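Purine nucleoside phosphorylase YlmD (Geobacillus stearothermophilus, PDB 6T1B) catalyses the phosphorolysis of adenosine, inosine and S-methyl-5'-thioadenosine to the free purine base and the corresponding (methylthio)ribose 1-phosphate, and also deaminates adenosine. Local coordinates at residues Ile85-Lys90 / Tyr111-Gly116; Arg147-Gly152 / Asp193-Thr198. All blocks are in the same frame, centred on the assembly; numbering follows the deposited sequence.

Contact 1: Ile85-Lys90 / Tyr111-Gly116; sequences IQKVTK and YTDEAG
Lys87 sets CB over one face of the Tyr111 ring, 3.9 Å from the ring centroid and 23° off the normal, a CH-pi contact displaced toward the CZ rim. With CG anti to the backbone N (chi1 177°) and the chain extended beyond it, CG and CD run on past the CE1 rim, 3.7 Å at the nearest (Lys87 CG to Tyr111 CE1). The same ring meets Ile85 at its edge, where CG2 lies in plane, 3.8 Å from CD2. Beneath these side chains two strands run parallel: Tyr111 N donates to Gln86 O, and Val88 N gives a nearly straight bond to Tyr111 O (2.8 Å, N-H...O 169°). Beyond the Lys87-Tyr111 bridge, side chains take over the pairing. Thr112 OG1 donates to Val88 O at 2.8 Å and accepts from Glu114 N, forming an ST turn. A water that accepts from Asp113 N lies 2.8 Å from Val88 O and probably donates to it, a second link. Glu114 reaches back with an extended chain, and its OE2 takes Lys90 N at 2.9 Å from above the carboxylate plane, while OE1 rests against Thr89 CB. Lys87 NZ and Asp113 OD2 form only a long salt bridge of 4.0 Å; Glu165 pairs with that ammonium and also accepts from Tyr111 OH, and Lys90 NZ turns to Glu272. The chemistry thus shifts along the pair from backbone bonds under an aromatic cover to a hydroxyl, a water and a carboxylate, which keep the chains linked beyond the backbone pairing.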
loop_
_atom_site.group_PDB
_atom_site.type_symbol
_atom_site.label_atom_id
_atom_site.label_comp_id
_atom_site.label_asym_id
_atom_site.label_seq_id
_atom_site.Cartn_x
_atom_site.Cartn_y
_atom_site.Cartn_z
ATOM N N ILE A 85 11.250 7.147 0.448
ATOM C CA ILE A 85 10.006 7.716 0.954
ATOM C C ILE A 85 10.152 9.229 0.921
ATOM O O ILE A 85 11.229 9.759 1.209
ATOM C CB ILE A 85 9.761 7.258 2.403
ATOM C CG1 ILE A 85 9.512 5.760 2.478
ATOM C CG2 ILE A 85 8.613 8.037 3.026
ATOM C CD1 ILE A 85 9.564 5.208 3.892
ATOM N N GLN A 86 9.069 9.931 0.587
ATOM C CA GLN A 86 9.067 11.389 0.520
ATOM C C GLN A 86 7.959 11.965 1.396
ATOM O O GLN A 86 6.811 11.512 1.316
ATOM C CB GLN A 86 8.818 11.853 -0.919
ATOM C CG GLN A 86 9.157 13.303 -1.177
ATOM C CD GLN A 86 10.619 13.468 -1.538
ATOM O OE1 GLN A 86 11.026 13.187 -2.667
ATOM N NE2 GLN A 86 11.419 13.889 -0.582
ATOM N N LYS A 87 8.294 12.959 2.202
ATOM C CA LYS A 87 7.292 13.756 2.894
ATOM C C LYS A 87 6.676 14.723 1.898
ATOM O O LYS A 87 7.393 15.389 1.135
ATOM C CB LYS A 87 7.953 14.554 4.007
ATOM C CG LYS A 87 6.999 15.475 4.746
ATOM C CD LYS A 87 7.685 16.166 5.894
ATOM C CE LYS A 87 6.731 17.065 6.695
ATOM N NZ LYS A 87 7.345 17.515 7.980
ATOM N N VAL A 88 5.344 14.794 1.884
ATOM C CA VAL A 88 4.641 15.704 0.988
ATOM C C VAL A 88 3.686 16.605 1.749
ATOM O O VAL A 88 3.311 16.335 2.894
ATOM C CB VAL A 88 3.881 14.941 -0.115
ATOM C CG1 VAL A 88 4.877 14.193 -0.997
ATOM C CG2 VAL A 88 2.868 13.966 0.500
ATOM N N THR A 89 3.299 17.705 1.091
ATOM C CA THR A 89 2.445 18.728 1.671
ATOM C C THR A 89 1.419 19.168 0.634
ATOM O O THR A 89 1.363 18.655 -0.482
ATOM C CB THR A 89 3.256 19.957 2.107
ATOM O OG1 THR A 89 3.773 20.614 0.932
ATOM C CG2 THR A 89 4.390 19.565 3.033
ATOM N N LYS A 90 0.606 20.159 1.000
ATOM C CA LYS A 90 -0.379 20.658 0.041
ATOM C C LYS A 90 0.273 21.189 -1.228
ATOM O O LYS A 90 -0.377 21.191 -2.284
ATOM C CB LYS A 90 -1.322 21.655 0.711
ATOM C CG LYS A 90 -2.430 20.938 1.485
ATOM C CD LYS A 90 -3.174 21.812 2.485
ATOM C CE LYS A 90 -3.809 23.012 1.825
ATOM N NZ LYS A 90 -4.960 23.511 2.629
ATOM N N TYR A 111 4.476 10.333 3.031
ATOM C CA TYR A 111 3.775 10.644 4.268
ATOM C C TYR A 111 3.481 12.131 4.326
ATOM O O TYR A 111 4.119 12.928 3.637
ATOM C CB TYR A 111 4.515 10.202 5.528
ATOM C CG TYR A 111 5.782 10.926 5.899
ATOM C CD1 TYR A 111 5.758 11.995 6.786
ATOM C CD2 TYR A 111 7.008 10.485 5.436
ATOM C CE1 TYR A 111 6.924 12.623 7.176
ATOM C CE2 TYR A 111 8.165 11.110 5.830
ATOM C CZ TYR A 111 8.125 12.165 6.687
ATOM O OH TYR A 111 9.306 12.766 7.070
ATOM N N THR A 112 2.520 12.512 5.170
ATOM C CA THR A 112 2.210 13.918 5.359
ATOM C C THR A 112 1.646 14.137 6.753
ATOM O O THR A 112 0.985 13.254 7.320
ATOM C CB THR A 112 1.213 14.417 4.305
ATOM O OG1 THR A 112 1.015 15.828 4.411
ATOM C CG2 THR A 112 -0.141 13.723 4.447
ATOM N N ASP A 113 1.888 15.322 7.285
ATOM C CA ASP A 113 1.258 15.735 8.528
ATOM C C ASP A 113 0.185 16.798 8.312
ATOM O O ASP A 113 -0.321 17.371 9.269
ATOM C CB ASP A 113 2.296 16.152 9.579
ATOM C CG ASP A 113 3.054 17.405 9.204
ATOM O OD1 ASP A 113 2.773 17.974 8.146
ATOM O OD2 ASP A 113 3.945 17.819 9.984
ATOM N N GLU A 114 -0.232 17.009 7.063
ATOM C CA GLU A 114 -1.245 17.996 6.738
ATOM C C GLU A 114 -2.554 17.316 6.381
ATOM O O GLU A 114 -2.561 16.212 5.836
ATOM C CB GLU A 114 -0.787 18.881 5.567
ATOM C CG GLU A 114 0.514 19.600 5.852
ATOM C CD GLU A 114 0.925 20.602 4.798
ATOM O OE1 GLU A 114 1.994 21.218 4.992
ATOM O OE2 GLU A 114 0.208 20.784 3.791
ATOM N N ALA A 115 -3.663 17.979 6.694
ATOM C CA ALA A 115 -4.958 17.540 6.197
ATOM C C ALA A 115 -5.170 18.020 4.761
ATOM O O ALA A 115 -4.481 18.916 4.264
ATOM C CB ALA A 115 -6.087 18.051 7.088
ATOM N N GLY A 116 -6.154 17.423 4.096
ATOM C CA GLY A 116 -6.466 17.842 2.741
ATOM C C GLY A 116 -5.566 17.268 1.672
ATOM O O GLY A 116 -5.595 17.739 0.532
HETATM O O HOH W 1 3.726 16.886 5.653
#

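Contact 2: Arg147-Gly152 / Asp193-Thr198; sequences RGTAGG and DSLRPT
Thr198 has CG2 anti to its carbonyl carbon and OG1 between the backbone N and that carbon (chi1 74°), which sets the methyl against Ala150 O at 3.2 Å while the hydroxyl turns back into its own chain. There OG1 donates to Leu195 O at 2.8 Å, on a lone pair in the carbonyl plane, and Thr198 N binds the same oxygen, so two donors from one residue grip it. A serine here would keep the hydroxyl but is likely to leave a gap beside Ala150 O, where the methyl packs. Leu195 has CG anti to its carbonyl carbon (chi1 -63°), which brings CD2 to the backbone N of Ala150 (3.6 Å) and to Thr149 CG2 (3.7 Å). Ala150 CB in turn fits against Ser194, 3.6 Å from its OG, which bonds back to Val191 O within its own helix. A water bridges the helices, donating to Ala150 O at 3.1 Å and to Ser194 O at 2.8 Å. Gly152, at positive phi, closes helix 146-150 in a Schellman motif and holds the N-cap position of helix 153-163. The contact joins the end of helix 146-150 to the end of helix 189-195 and the 3-10 turn after it, with Leu195 also touching Trp207 of strand 207-211 and Thr149 packed on Leu219 and Ala222 of helix 219-229.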
loop_
_atom_site.group_PDB
_atom_site.type_symbol
_atom_site.label_atom_id
_atom_site.label_comp_id
_atom_site.label_asym_id
_atom_site.label_seq_id
_atom_site.Cartn_x
_atom_site.Cartn_y
_atom_site.Cartn_z
ATOM N N ARG A 147 11.269 -6.423 -3.293
ATOM C CA ARG A 147 12.452 -5.571 -3.371
ATOM C C ARG A 147 12.397 -4.464 -2.322
ATOM O O ARG A 147 13.393 -4.201 -1.622
ATOM C CB ARG A 147 12.580 -4.967 -4.763
ATOM C CG ARG A 147 12.912 -5.965 -5.814
ATOM C CD ARG A 147 13.329 -5.247 -7.068
ATOM N NE ARG A 147 13.391 -6.176 -8.182
ATOM C CZ ARG A 147 14.487 -6.805 -8.580
ATOM N NH1 ARG A 147 14.406 -7.636 -9.603
ATOM N NH2 ARG A 147 15.648 -6.604 -7.965
ATOM N N GLY A 148 11.244 -3.815 -2.195
ATOM C CA GLY A 148 11.100 -2.763 -1.200
ATOM C C GLY A 148 11.198 -3.306 0.211
ATOM O O GLY A 148 11.738 -2.650 1.106
ATOM N N THR A 149 10.683 -4.517 0.429
ATOM C CA THR A 149 10.827 -5.171 1.728
ATOM C C THR A 149 12.288 -5.487 2.009
ATOM O O THR A 149 12.782 -5.254 3.118
ATOM C CB THR A 149 9.969 -6.437 1.763
ATOM O OG1 THR A 149 8.595 -6.102 1.496
ATOM C CG2 THR A 149 10.012 -7.098 3.120
ATOM N N ALA A 150 13.010 -5.983 1.005
ATOM C CA ALA A 150 14.441 -6.252 1.172
ATOM C C ALA A 150 15.200 -4.959 1.459
ATOM O O ALA A 150 16.232 -4.980 2.146
ATOM C CB ALA A 150 14.995 -6.932 -0.084
ATOM N N GLY A 151 14.706 -3.833 0.944
ATOM C CA GLY A 151 15.252 -2.517 1.186
ATOM C C GLY A 151 14.842 -1.885 2.486
ATOM O O GLY A 151 15.340 -0.807 2.827
ATOM N N GLY A 152 13.950 -2.537 3.228
ATOM C CA GLY A 152 13.544 -2.027 4.522
ATOM C C GLY A 152 12.602 -0.844 4.484
ATOM O O GLY A 152 12.649 0.010 5.378
ATOM N N ASP A 193 16.994 -14.889 0.220
ATOM C CA ASP A 193 18.321 -14.469 0.660
ATOM C C ASP A 193 18.408 -12.954 0.811
ATOM O O ASP A 193 19.107 -12.454 1.702
ATOM C CB ASP A 193 19.392 -14.967 -0.315
ATOM C CG ASP A 193 19.628 -16.456 -0.213
ATOM O OD1 ASP A 193 19.255 -17.050 0.818
ATOM O OD2 ASP A 193 20.199 -17.035 -1.161
ATOM N N SER A 194 17.727 -12.207 -0.059
ATOM C CA SER A 194 17.735 -10.757 0.063
ATOM C C SER A 194 16.928 -10.288 1.265
ATOM O O SER A 194 17.169 -9.185 1.772
ATOM C CB SER A 194 17.167 -10.118 -1.208
ATOM O OG SER A 194 15.753 -10.235 -1.241
ATOM N N LEU A 195 15.966 -11.089 1.717
ATOM C CA LEU A 195 15.156 -10.724 2.864
ATOM C C LEU A 195 15.785 -11.106 4.188
ATOM O O LEU A 195 15.537 -10.419 5.192
ATOM C CB LEU A 195 13.769 -11.374 2.774
ATOM C CG LEU A 195 12.914 -10.952 1.588
ATOM C CD1 LEU A 195 11.657 -11.795 1.489
ATOM C CD2 LEU A 195 12.529 -9.476 1.689
ATOM N N ARG A 196 16.574 -12.181 4.236
ATOM C CA ARG A 196 17.125 -12.627 5.512
ATOM C C ARG A 196 17.835 -11.514 6.274
ATOM O O ARG A 196 17.619 -11.412 7.496
ATOM C CB ARG A 196 18.057 -13.836 5.327
ATOM C CG ARG A 196 17.322 -15.158 5.322
ATOM C CD ARG A 196 18.139 -16.300 5.917
ATOM N NE ARG A 196 17.598 -17.580 5.467
ATOM C CZ ARG A 196 17.710 -18.023 4.220
ATOM N NH1 ARG A 196 18.351 -17.287 3.321
ATOM N NH2 ARG A 196 17.177 -19.185 3.871
ATOM N N PRO A 197 18.643 -10.661 5.640
ATOM C CA PRO A 197 19.383 -9.646 6.409
ATOM C C PRO A 197 18.511 -8.616 7.084
ATOM O O PRO A 197 19.004 -7.892 7.951
ATOM C CB PRO A 197 20.282 -8.984 5.350
ATOM C CG PRO A 197 20.380 -9.982 4.246
ATOM C CD PRO A 197 19.069 -10.708 4.228
ATOM N N THR A 198 17.239 -8.501 6.710
ATOM C CA THR A 198 16.381 -7.444 7.232
ATOM C C THR A 198 15.623 -7.858 8.486
ATOM O O THR A 198 14.905 -7.031 9.065
ATOM C CB THR A 198 15.368 -7.008 6.165
ATOM O OG1 THR A 198 14.356 -8.015 6.037
ATOM C CG2 THR A 198 16.042 -6.793 4.812
HETATM O O HOH W 2 18.710 -6.832 1.691
#

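In the fold
The two contacts share no helix or strand and both are partly buried, their centres about 26 Å apart and their nearest atoms about 6 Å. Contact 1 joins an outermost strand of a mixed sheet to its neighbour and follows them into the loops beyond; it buries 509 Å² and relies on direct hydrogen bonds and charged groups. Contact 2 joins two helix ends over 206 Å², by small apolar groups packed on each other and on backbone, with a bridging water. Helix 153-163 relates them: it starts from Gly152 and packs on Ile85 and Tyr111. Contact 2 lies nearer a bound zinc, about 9 Å from the Thr149 side chain against about 14 Å from that of Ile85.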